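Nucleoside diphosphate kinase (Aquifex aeolicus, PDB 3ZTP) catalyses transfer of the gamma phosphate of ATP to nucleoside diphosphates by a ping-pong mechanism with a phosphorylated enzyme intermediate, probably making nucleoside triphosphates other than ATP. Local coordinates at residues A[7-12]-A[118-123]; A[25-30]-A[88-93]. All blocks are in the same frame, centred on the assembly; numbering follows the deposited sequence. Where two conformers were deposited one is given.

Contact 1: A[7-12]-A[118-123]; sequences LIIVKP and AIHASD. With SO4 (sulfate ion), chain D.
Lys11, just past the end of strand 7-10, and His120 of strand 119-121 reach to one sulfate, at the active-site edge of the four-stranded antiparallel sheet of the ferredoxin-like nucleoside diphosphate kinase fold. Ile9 with His120 forms the hydrogen-bonded pair, Ile9 N to His120 O and His120 N to Ile9 O each 2.9 Å. Beyond it, Lys11 N binds Ala118 O at 2.9 Å. Lysine suits the strand end because its extended chain passes along the backbone of Ala118 and Ile119 until Lys11 CE lies 3.9 Å from His120 CB; Asn117 also holds NZ, whose two bonds to the sulfate are weak. On the same face, chi1 168° sets the His120 ring anti to the backbone N, and its turn about CB-CG (chi2 88°) presents ND1 to the anion, while Glu131 takes NE2 and fixes that turn. His120 is the predicted phosphohistidine, so the sulfate probably marks a phosphate position. Ile8, Ile119 and Ala121 face the other way, toward helices 20-29 and 82-90, filling the core with branched and small groups. Ser122 OG, also bonded to Glu131, accepts a hydrogen bond from Leu7 N at 3.1 Å, and His120 ND1 lies 2.7 Å from sulfate O2.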
loop_
_atom_site.group_PDB
_atom_site.type_symbol
_atom_site.label_atom_id
_atom_site.label_comp_id
_atom_site.label_asym_id
_atom_site.label_seq_id
_atom_site.Cartn_x
_atom_site.Cartn_y
_atom_site.Cartn_z
ATOM N N LEU A 7 -7.797 16.688 -2.769
ATOM C CA LEU A 7 -8.006 15.318 -3.233
ATOM C C LEU A 7 -9.062 15.313 -4.319
ATOM O O LEU A 7 -10.136 15.895 -4.127
ATOM C CB LEU A 7 -8.474 14.436 -2.081
ATOM C CG LEU A 7 -8.583 12.957 -2.487
ATOM C CD1 LEU A 7 -7.240 12.259 -2.456
ATOM C CD2 LEU A 7 -9.616 12.196 -1.675
ATOM N N ILE A 8 -8.788 14.622 -5.427
ATOM C CA ILE A 8 -9.843 14.273 -6.372
ATOM C C ILE A 8 -10.052 12.771 -6.384
ATOM O O ILE A 8 -9.122 11.984 -6.156
ATOM C CB ILE A 8 -9.597 14.785 -7.810
ATOM C CG1 ILE A 8 -8.279 14.246 -8.391
ATOM C CG2 ILE A 8 -9.639 16.297 -7.834
ATOM C CD1 ILE A 8 -8.154 14.393 -9.907
ATOM N N ILE A 9 -11.296 12.368 -6.640
ATOM C CA ILE A 9 -11.601 10.954 -6.923
ATOM C C ILE A 9 -12.392 10.903 -8.215
ATOM O O ILE A 9 -13.445 11.537 -8.320
ATOM C CB ILE A 9 -12.408 10.263 -5.815
ATOM C CG1 ILE A 9 -11.696 10.436 -4.478
ATOM C CG2 ILE A 9 -12.558 8.800 -6.166
ATOM C CD1 ILE A 9 -12.500 9.876 -3.291
ATOM N N VAL A 10 -11.889 10.133 -9.178
ATOM C CA VAL A 10 -12.617 9.870 -10.424
ATOM C C VAL A 10 -13.582 8.742 -10.128
ATOM O O VAL A 10 -13.158 7.647 -9.716
ATOM C CB VAL A 10 -11.658 9.538 -11.564
ATOM C CG1 VAL A 10 -12.411 9.199 -12.851
ATOM C CG2 VAL A 10 -10.692 10.702 -11.780
ATOM N N LYS A 11 -14.868 9.022 -10.268
ATOM C CA LYS A 11 -15.928 8.144 -9.798
ATOM C C LYS A 11 -16.217 7.047 -10.820
ATOM O O LYS A 11 -15.769 7.095 -11.972
ATOM C CB LYS A 11 -17.186 8.962 -9.499
ATOM C CG LYS A 11 -16.999 10.049 -8.478
ATOM C CD LYS A 11 -18.305 10.774 -8.155
ATOM C CE LYS A 11 -18.197 11.723 -6.984
ATOM N NZ LYS A 11 -19.428 12.493 -6.751
ATOM N N PRO A 12 -16.972 6.022 -10.412
ATOM C CA PRO A 12 -17.126 4.885 -11.319
ATOM C C PRO A 12 -17.813 5.213 -12.646
ATOM O O PRO A 12 -17.586 4.501 -13.638
ATOM C CB PRO A 12 -17.925 3.868 -10.484
ATOM C CG PRO A 12 -17.565 4.190 -9.096
ATOM C CD PRO A 12 -17.480 5.705 -9.064
ATOM N N ALA A 118 -19.101 12.294 -12.254
ATOM C CA ALA A 118 -17.728 12.066 -12.733
ATOM C C ALA A 118 -16.625 12.131 -11.706
ATOM O O ALA A 118 -15.669 11.370 -11.807
ATOM C CB ALA A 118 -17.385 12.988 -13.921
ATOM N N ILE A 119 -16.692 13.072 -10.777
ATOM C CA ILE A 119 -15.528 13.406 -9.973
ATOM C C ILE A 119 -15.949 14.036 -8.657
ATOM O O ILE A 119 -16.944 14.751 -8.573
ATOM C CB ILE A 119 -14.564 14.344 -10.771
ATOM C CG1 ILE A 119 -13.225 14.559 -10.066
ATOM C CG2 ILE A 119 -15.253 15.687 -11.118
ATOM C CD1 ILE A 119 -12.167 15.140 -10.994
ATOM N N HIS A 120 -15.173 13.717 -7.626
ATOM C CA HIS A 120 -15.210 14.326 -6.310
ATOM C C HIS A 120 -13.981 15.225 -6.163
ATOM O O HIS A 120 -12.887 14.827 -6.572
ATOM C CB HIS A 120 -15.093 13.240 -5.231
ATOM C CG HIS A 120 -14.830 13.791 -3.868
ATOM N ND1 HIS A 120 -15.843 14.169 -3.024
ATOM C CD2 HIS A 120 -13.675 14.069 -3.228
ATOM C CE1 HIS A 120 -15.322 14.644 -1.905
ATOM N NE2 HIS A 120 -14.011 14.593 -2.007
ATOM N N ALA A 121 -14.130 16.385 -5.537
ATOM C CA ALA A 121 -12.976 17.150 -5.061
ATOM C C ALA A 121 -13.237 17.672 -3.669
ATOM O O ALA A 121 -14.375 18.005 -3.323
ATOM C CB ALA A 121 -12.651 18.314 -5.991
ATOM N N SER A 122 -12.186 17.761 -2.873
ATOM C CA SER A 122 -12.311 18.323 -1.525
ATOM C C SER A 122 -12.894 19.739 -1.562
ATOM O O SER A 122 -12.609 20.527 -2.453
ATOM C CB SER A 122 -10.932 18.389 -0.863
ATOM O OG SER A 122 -10.265 17.148 -0.916
ATOM N N ASP A 123 -13.659 20.046 -0.528
ATOM C CA ASP A 123 -14.435 21.283 -0.436
ATOM C C ASP A 123 -13.646 22.425 0.178
ATOM O O ASP A 123 -13.883 23.580 -0.134
ATOM C CB ASP A 123 -15.680 21.033 0.423
ATOM C CG ASP A 123 -16.517 22.289 0.640
ATOM O OD1 ASP A 123 -17.109 22.785 -0.339
ATOM O OD2 ASP A 123 -16.612 22.757 1.802
HETATM S S SO4 D . -18.912 13.967 -3.926
HETATM O O1 SO4 D . -18.705 14.789 -5.112
HETATM O O2 SO4 D . -18.483 14.714 -2.745
HETATM O O3 SO4 D . -20.322 13.651 -3.712
HETATM O O4 SO4 D . -18.206 12.721 -4.055
#

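Contact 2: A[25-30]-A[88-93]; sequences DRFIQE and EIIGPT
Ile89 lays its CG2 methyl over one face of the Arg26 guanidinium, 3.9 Å above the plane and offset toward its rim. The same methyl lies 3.6 Å from Phe27 CE1. It can serve both because CG2 is anti to the backbone N (chi1 -70°, measured to CG1), while the CG1 branch turns to Glu30, where Ile89 CD1 lies 3.7 Å from Glu30 CG. A beta-branched residue suits this place, since one arm packs on Arg26 and Phe27 and the other on Glu30. Phe27 is flat and long enough to reach between the helices, and its ring edge meets Ile90, with Phe27 CZ and Ile90 CG2 3.7 Å apart. Arg26 and Glu30, one helical turn apart, form a salt bridge: Arg26 NE points at Glu30 OE2 at 2.9 Å, almost straight at 176°, and OE2 receives it on its anti lone pair, near the guanidinium plane. Together with Asn104 O, which takes NH1, this bond fixes the guanidinium's rotation and keeps one face turned to Ile89 CG2. An alanine in place of Glu30 would probably leave Arg26 NE without its charged mate, the guanidinium freer to turn and Ile89 CD1 without the CG and CD it packs on. Apolar packing edged by an i to i+4 salt bridge joins helices 20-29 and 82-90 on one face of the sheet, as in the ferredoxin-like alpha/beta fold.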
loop_
_atom_site.group_PDB
_atom_site.type_symbol
_atom_site.label_atom_id
_atom_site.label_comp_id
_atom_site.label_asym_id
_atom_site.label_seq_id
_atom_site.Cartn_x
_atom_site.Cartn_y
_atom_site.Cartn_z
ATOM N N ASP A 25 -5.157 14.456 -17.525
ATOM C CA ASP A 25 -4.504 15.370 -18.451
ATOM C C ASP A 25 -4.938 16.805 -18.165
ATOM O O ASP A 25 -4.124 17.733 -18.134
ATOM C CB ASP A 25 -4.824 14.995 -19.907
ATOM C CG ASP A 25 -4.096 15.862 -20.896
ATOM O OD1 ASP A 25 -2.896 16.074 -20.763
ATOM O OD2 ASP A 25 -4.758 16.376 -21.823
ATOM N N ARG A 26 -6.238 17.011 -17.963
ATOM C CA ARG A 26 -6.716 18.346 -17.724
ATOM C C ARG A 26 -6.044 18.980 -16.500
ATOM O O ARG A 26 -5.603 20.124 -16.524
ATOM C CB ARG A 26 -8.228 18.345 -17.528
ATOM C CG ARG A 26 -8.814 19.704 -17.135
ATOM C CD ARG A 26 -8.543 20.799 -18.216
ATOM N NE ARG A 26 -9.383 21.957 -17.935
ATOM C CZ ARG A 26 -10.688 21.989 -18.172
ATOM N NH1 ARG A 26 -11.267 20.992 -18.824
ATOM N NH2 ARG A 26 -11.382 23.036 -17.812
ATOM N N PHE A 27 -5.971 18.238 -15.397
ATOM C CA PHE A 27 -5.373 18.820 -14.200
ATOM C C PHE A 27 -3.884 19.081 -14.365
ATOM O O PHE A 27 -3.372 20.044 -13.855
ATOM C CB PHE A 27 -5.670 17.962 -12.962
ATOM C CG PHE A 27 -7.113 18.042 -12.547
ATOM C CD1 PHE A 27 -7.613 19.218 -12.050
ATOM C CD2 PHE A 27 -7.958 16.978 -12.714
ATOM C CE1 PHE A 27 -8.949 19.335 -11.695
ATOM C CE2 PHE A 27 -9.272 17.078 -12.349
ATOM C CZ PHE A 27 -9.768 18.255 -11.840
ATOM N N ILE A 28 -3.198 18.210 -15.095
ATOM C CA ILE A 28 -1.786 18.440 -15.419
ATOM C C ILE A 28 -1.646 19.734 -16.232
ATOM O O ILE A 28 -0.798 20.595 -15.923
ATOM C CB ILE A 28 -1.201 17.229 -16.168
ATOM C CG1 ILE A 28 -1.132 16.024 -15.218
ATOM C CG2 ILE A 28 0.178 17.568 -16.725
ATOM C CD1 ILE A 28 -0.982 14.698 -15.957
ATOM N N GLN A 29 -2.484 19.891 -17.260
ATOM C CA GLN A 29 -2.377 21.073 -18.112
ATOM C C GLN A 29 -2.784 22.360 -17.419
ATOM O O GLN A 29 -2.323 23.453 -17.778
ATOM C CB GLN A 29 -3.169 20.890 -19.398
ATOM C CG GLN A 29 -2.711 19.683 -20.248
ATOM C CD GLN A 29 -1.207 19.516 -20.298
ATOM O OE1 GLN A 29 -0.436 20.464 -20.403
ATOM N NE2 GLN A 29 -0.780 18.268 -20.199
ATOM N N GLU A 30 -3.625 22.252 -16.393
ATOM C CA GLU A 30 -3.985 23.408 -15.581
ATOM C C GLU A 30 -2.889 23.772 -14.571
ATOM O O GLU A 30 -3.013 24.766 -13.849
ATOM C CB GLU A 30 -5.302 23.135 -14.860
ATOM C CG GLU A 30 -6.501 23.028 -15.820
ATOM C CD GLU A 30 -7.112 24.351 -16.199
ATOM O OE1 GLU A 30 -6.607 25.416 -15.782
ATOM O OE2 GLU A 30 -8.127 24.335 -16.934
ATOM N N GLU A 88 -13.353 24.952 -9.520
ATOM C CA GLU A 88 -13.740 25.721 -10.716
ATOM C C GLU A 88 -13.583 24.882 -11.987
ATOM O O GLU A 88 -14.358 24.979 -12.935
ATOM C CB GLU A 88 -12.866 26.972 -10.821
ATOM C CG GLU A 88 -13.220 28.059 -9.820
ATOM C CD GLU A 88 -12.247 29.226 -9.826
ATOM O OE1 GLU A 88 -11.203 29.153 -10.512
ATOM O OE2 GLU A 88 -12.532 30.218 -9.129
ATOM N N ILE A 89 -12.544 24.066 -12.019
ATOM C CA ILE A 89 -12.306 23.196 -13.151
ATOM C C ILE A 89 -13.350 22.084 -13.241
ATOM O O ILE A 89 -13.748 21.699 -14.346
ATOM C CB ILE A 89 -10.887 22.619 -13.065
ATOM C CG1 ILE A 89 -9.847 23.714 -13.314
ATOM C CG2 ILE A 89 -10.672 21.457 -14.058
ATOM C CD1 ILE A 89 -8.467 23.395 -12.754
ATOM N N ILE A 90 -13.800 21.555 -12.103
ATOM C CA ILE A 90 -14.751 20.447 -12.185
ATOM C C ILE A 90 -16.159 20.930 -12.461
ATOM O O ILE A 90 -16.921 20.196 -13.111
ATOM C CB ILE A 90 -14.697 19.492 -10.974
ATOM C CG1 ILE A 90 -15.278 20.153 -9.730
ATOM C CG2 ILE A 90 -13.263 19.014 -10.744
ATOM C CD1 ILE A 90 -15.212 19.289 -8.502
ATOM N N GLY A 91 -16.508 22.141 -12.014
ATOM C CA GLY A 91 -17.812 22.682 -12.330
ATOM C C GLY A 91 -18.863 22.332 -11.294
ATOM O O GLY A 91 -18.604 21.584 -10.345
ATOM N N PRO A 92 -20.067 22.862 -11.492
ATOM C CA PRO A 92 -21.162 22.630 -10.560
ATOM C C PRO A 92 -21.477 21.151 -10.360
ATOM O O PRO A 92 -21.335 20.362 -11.287
ATOM C CB PRO A 92 -22.338 23.325 -11.254
ATOM C CG PRO A 92 -21.755 24.302 -12.173
ATOM C CD PRO A 92 -20.419 23.779 -12.582
ATOM N N THR A 93 -21.907 20.802 -9.149
ATOM C CA THR A 93 -22.295 19.443 -8.788
ATOM C C THR A 93 -23.232 18.814 -9.802
ATOM O O THR A 93 -23.112 17.634 -10.158
ATOM C CB THR A 93 -23.048 19.451 -7.436
ATOM O OG1 THR A 93 -22.281 20.188 -6.485
ATOM C CG2 THR A 93 -23.291 18.033 -6.933
#

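Contact 1 lies almost at the centre of the chain; the centre of contact 2 is about 10 Å from it, with Phe27, Ile89 and Ile90 buried and Arg26 and Glu30 partly exposed. Contact 1 joins two strands by backbone hydrogen bonds, a lysine and a histidine meeting an anion on one face; contact 2 joins two helices through side chains alone. They meet on the apolar face of the sheet: Ala121 CB lies 3.7 Å from Ile90 CD1, and Ile119 CD1 the same distance from Phe27 CE2. Segments 25-30 and 88-93 thus cover the back of the strand pair whose other face carries the predicted catalytic histidine. Arg107 touches both contacts, binding Ile119 O and Gly91 O.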